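Local coordinates for protein CsuE (Acinetobacter baumannii, PDB 6FJY), which serves as the tip adhesion subunit of archaic chaperone-usher Csu pili, probably mediating the attachment that leads to biofilm formation, and is held before assembly by chaperone CsuC, at residues Asn22-Asn25 with Ser26-Phe29; Ser115-Pro118 with Gly119-Ala123. All blocks are in the same frame, centred on the assembly; numbering follows the deposited sequence.

In the fold
Both contacts are local irregularities of the chain in an Ig-like beta-sandwich, and they are linked through one strand. Strand 103-110 pairs antiparallel with the strand carrying contact 1, then runs on through the loop that supplies Ser115-Pro118 and into strand 119-136. Contact 1 is thus an irregularity at the start of strand 24-31, while contact 2 is the corner where the chain turns into the next strand. Their centres lie 15 Å apart and their nearest atoms about 9 Å apart, so neither touches the other. Contact 2 also approaches the chaperone: Val120 packs on Ile229 of the CsuC chain, whereas contact 1 meets no other chain of the assembly.

Contact 1: residues Asn22-Asn25 with Ser26-Phe29; sequences NGEN and SSQF
Asn25, Ser26 and Ser27 meet at a beta bulge near the start of strand 24-31, an irregularity in one strand of the Ig-like sandwich. The pairing with strand 103-110 reveals it: Glu24 bonds through its backbone to Leu110 and Ser27 to Ile108, which leaves two residues of this strand, Asn25 and Ser26, opposite one on the partner. Ser26 takes up the surplus by adopting left-handed backbone angles (phi 56°, psi 69°), while its neighbours stay extended. The kink draws the chain together, bringing Asn25 C to 3.6 Å from Ser27 N. It also sets the carbonyl oxygens of Asn25 and Ser26 only 3.0 Å apart, two acceptors that gain nothing from each other. Beside the twist, CB of Asn25 lies against the Ser26 amide, and CB of Ser26 rests 3.2 Å from Asn25 O. Small polar residues suit this outward-facing bend, which follows soon after helix 16-21: the short serine side chain adds little bulk at an unusual backbone conformation, and Asn25 is exposed, where a polar residue is at home, with its side chain touching Arg109.

Beyond the bulge the strand recovers its regular alternation. Ser27 touches Ile12 of strand 9-15, and the buried Phe29 packs on Phe106 and Ile108, so the polar residues give way to an aromatic that fills the interior. Glu24 spans the bend from the other end. Its CG stands anti to the backbone N (chi1 169°), and a bend at chi2 brings the carboxylate across to the serine; CG and CD of Glu24 both pass 3.5 Å from Ser27 OG. Glu24 OE2 comes 2.9 Å from Ser27 OG, yet at an angle poor for a hydrogen bond.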
# COMPACT_ATOMS: atom_id res chain seq x y z
N ASN D 22 10.30 -0.81 11.89
CA ASN D 22 11.54 -1.02 11.16
C ASN D 22 12.09 0.24 10.55
O ASN D 22 13.20 0.22 10.01
CB ASN D 22 11.33 -2.06 10.06
CG ASN D 22 10.86 -3.39 10.60
OD1 ASN D 22 11.41 -3.90 11.58
ND2 ASN D 22 9.84 -3.95 9.96
N GLY D 23 11.35 1.35 10.62
CA GLY D 23 11.74 2.53 9.89
C GLY D 23 11.81 2.23 8.41
O GLY D 23 11.01 1.46 7.86
N GLU D 24 12.78 2.84 7.75
CA GLU D 24 13.05 2.56 6.35
C GLU D 24 14.45 3.09 6.06
O GLU D 24 14.73 4.26 6.33
CB GLU D 24 12.02 3.21 5.43
CG GLU D 24 12.38 3.17 3.97
CD GLU D 24 11.62 2.12 3.21
OE1 GLU D 24 11.39 1.02 3.75
OE2 GLU D 24 11.25 2.40 2.04
N ASN D 25 15.31 2.23 5.55
CA ASN D 25 16.69 2.59 5.26
C ASN D 25 16.96 2.35 3.78
O ASN D 25 16.41 1.42 3.18
CB ASN D 25 17.67 1.77 6.14
CG ASN D 25 17.45 2.00 7.64
OD1 ASN D 25 17.05 3.08 8.07
ND2 ASN D 25 17.74 0.98 8.44
N SER D 26 17.78 3.22 3.20
CA SER D 26 18.26 3.06 1.82
C SER D 26 17.09 2.95 0.84
O SER D 26 16.83 1.91 0.24
CB SER D 26 19.19 1.85 1.72
OG SER D 26 19.57 1.58 0.38
N SER D 27 16.38 4.07 0.67
CA SER D 27 15.42 4.22 -0.41
C SER D 27 16.08 5.07 -1.49
O SER D 27 16.23 6.28 -1.34
CB SER D 27 14.11 4.83 0.07
OG SER D 27 13.28 3.86 0.67
N GLN D 28 16.47 4.42 -2.58
CA GLN D 28 17.26 5.05 -3.63
C GLN D 28 16.42 6.00 -4.46
O GLN D 28 15.34 5.63 -4.93
CB GLN D 28 17.88 3.97 -4.51
CG GLN D 28 18.45 4.43 -5.81
CD GLN D 28 19.22 3.33 -6.50
OE1 GLN D 28 19.46 2.26 -5.91
NE2 GLN D 28 19.61 3.56 -7.74
N PHE D 29 16.91 7.22 -4.63
CA PHE D 29 16.26 8.20 -5.49
C PHE D 29 17.32 8.93 -6.31
O PHE D 29 18.51 8.92 -5.99
CB PHE D 29 15.43 9.21 -4.68
CG PHE D 29 16.25 10.24 -3.94
CD1 PHE D 29 16.76 9.97 -2.68
CD2 PHE D 29 16.46 11.49 -4.49
CE1 PHE D 29 17.49 10.92 -2.00
CE2 PHE D 29 17.19 12.44 -3.81
CZ PHE D 29 17.70 12.16 -2.56

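Contact 2: residues Ser115-Pro118 with Gly119-Ala123; sequences SVSP and GVYQA
The phenol of Tyr121 reaches back along the chain to the carbonyl of Ser117, four residues earlier, forming a tyrosine corner of the kind found in Greek-key beta proteins. Tyr121 OH donates to Ser117 O over 2.6 Å. The C=O to donor angle is 130°, and the donor sits 24° out of the carbonyl plane. Val116 approaches from the opposite direction with both methyls: CG1 lies 3.6 Å from Tyr121 CZ, at an oblique angle to the ring, and CG2 lies 3.6 Å from Tyr121 CE2. The aromatic end is therefore held by a polar bond to the backbone and by branched aliphatic contact together.

Several features put the ring there. Tyr121 CG is anti to its carbonyl carbon (chi1 -74°), which swings the ring toward the incoming loop, and Gly119 O meets the ring edge in its plane. Pro118 stiffens the turn. Gly119 then has a positive phi at which a side chain would collide with Pro118 O, so glycine fits.

Further out, Ser117 OG is hydrogen-bonded to Glu66 OE2, steadying the residue whose carbonyl accepts the phenol, and Asn61 ND2 adds a weak bond to Tyr121 OH. Backbone bonds from Gly119 to Val177 and from Tyr121 to Ile175 seat the strand against strand 167-184. The phenol-to-carbonyl bond gives the hydroxyl of a buried residue a main-chain partner, and this probably helps hold the loop's path into the strand.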
# COMPACT_ATOMS: atom_id res chain seq x y z
N SER D 115 5.92 7.37 14.26
CA SER D 115 4.53 6.95 14.12
C SER D 115 3.73 8.13 13.59
O SER D 115 3.60 9.15 14.28
CB SER D 115 3.97 6.46 15.46
OG SER D 115 2.62 6.06 15.33
N VAL D 116 3.19 7.99 12.38
CA VAL D 116 2.53 9.09 11.69
C VAL D 116 1.36 8.54 10.87
O VAL D 116 1.32 7.36 10.53
CB VAL D 116 3.52 9.87 10.78
CG1 VAL D 116 3.50 9.33 9.35
CG2 VAL D 116 3.22 11.34 10.82
N SER D 117 0.40 9.41 10.58
CA SER D 117 -0.81 9.01 9.88
C SER D 117 -0.52 8.80 8.39
O SER D 117 0.41 9.39 7.85
CB SER D 117 -1.90 10.05 10.05
OG SER D 117 -1.53 11.29 9.47
N PRO D 118 -1.29 7.94 7.73
CA PRO D 118 -1.13 7.79 6.28
C PRO D 118 -1.48 9.08 5.56
O PRO D 118 -2.35 9.85 5.99
CB PRO D 118 -2.11 6.66 5.92
CG PRO D 118 -2.40 5.97 7.20
CD PRO D 118 -2.30 7.01 8.27
N GLY D 119 -0.80 9.31 4.46
CA GLY D 119 -0.95 10.52 3.69
C GLY D 119 0.33 10.82 2.94
O GLY D 119 1.30 10.07 3.01
N VAL D 120 0.31 11.93 2.22
CA VAL D 120 1.49 12.37 1.49
C VAL D 120 2.27 13.34 2.36
O VAL D 120 1.70 14.15 3.10
CB VAL D 120 1.11 13.00 0.14
CG1 VAL D 120 0.31 14.29 0.34
CG2 VAL D 120 2.36 13.26 -0.67
N TYR D 121 3.60 13.23 2.29
CA TYR D 121 4.49 13.99 3.15
C TYR D 121 5.55 14.63 2.27
O TYR D 121 6.44 13.94 1.76
CB TYR D 121 5.11 13.09 4.23
CG TYR D 121 4.12 12.71 5.32
CD1 TYR D 121 3.09 11.81 5.08
CD2 TYR D 121 4.21 13.27 6.58
CE1 TYR D 121 2.18 11.48 6.06
CE2 TYR D 121 3.31 12.94 7.58
CZ TYR D 121 2.29 12.04 7.31
OH TYR D 121 1.39 11.71 8.30
N GLN D 122 5.45 15.94 2.08
CA GLN D 122 6.27 16.67 1.12
C GLN D 122 7.43 17.33 1.85
O GLN D 122 7.24 18.00 2.87
CB GLN D 122 5.44 17.73 0.40
CG GLN D 122 6.15 18.35 -0.79
CD GLN D 122 6.33 17.36 -1.93
OE1 GLN D 122 7.34 17.39 -2.64
NE2 GLN D 122 5.35 16.49 -2.10
N ALA D 123 8.64 17.13 1.33
CA ALA D 123 9.80 17.80 1.90
C ALA D 123 9.58 19.30 1.91
O ALA D 123 8.93 19.86 1.03
CB ALA D 123 11.07 17.44 1.12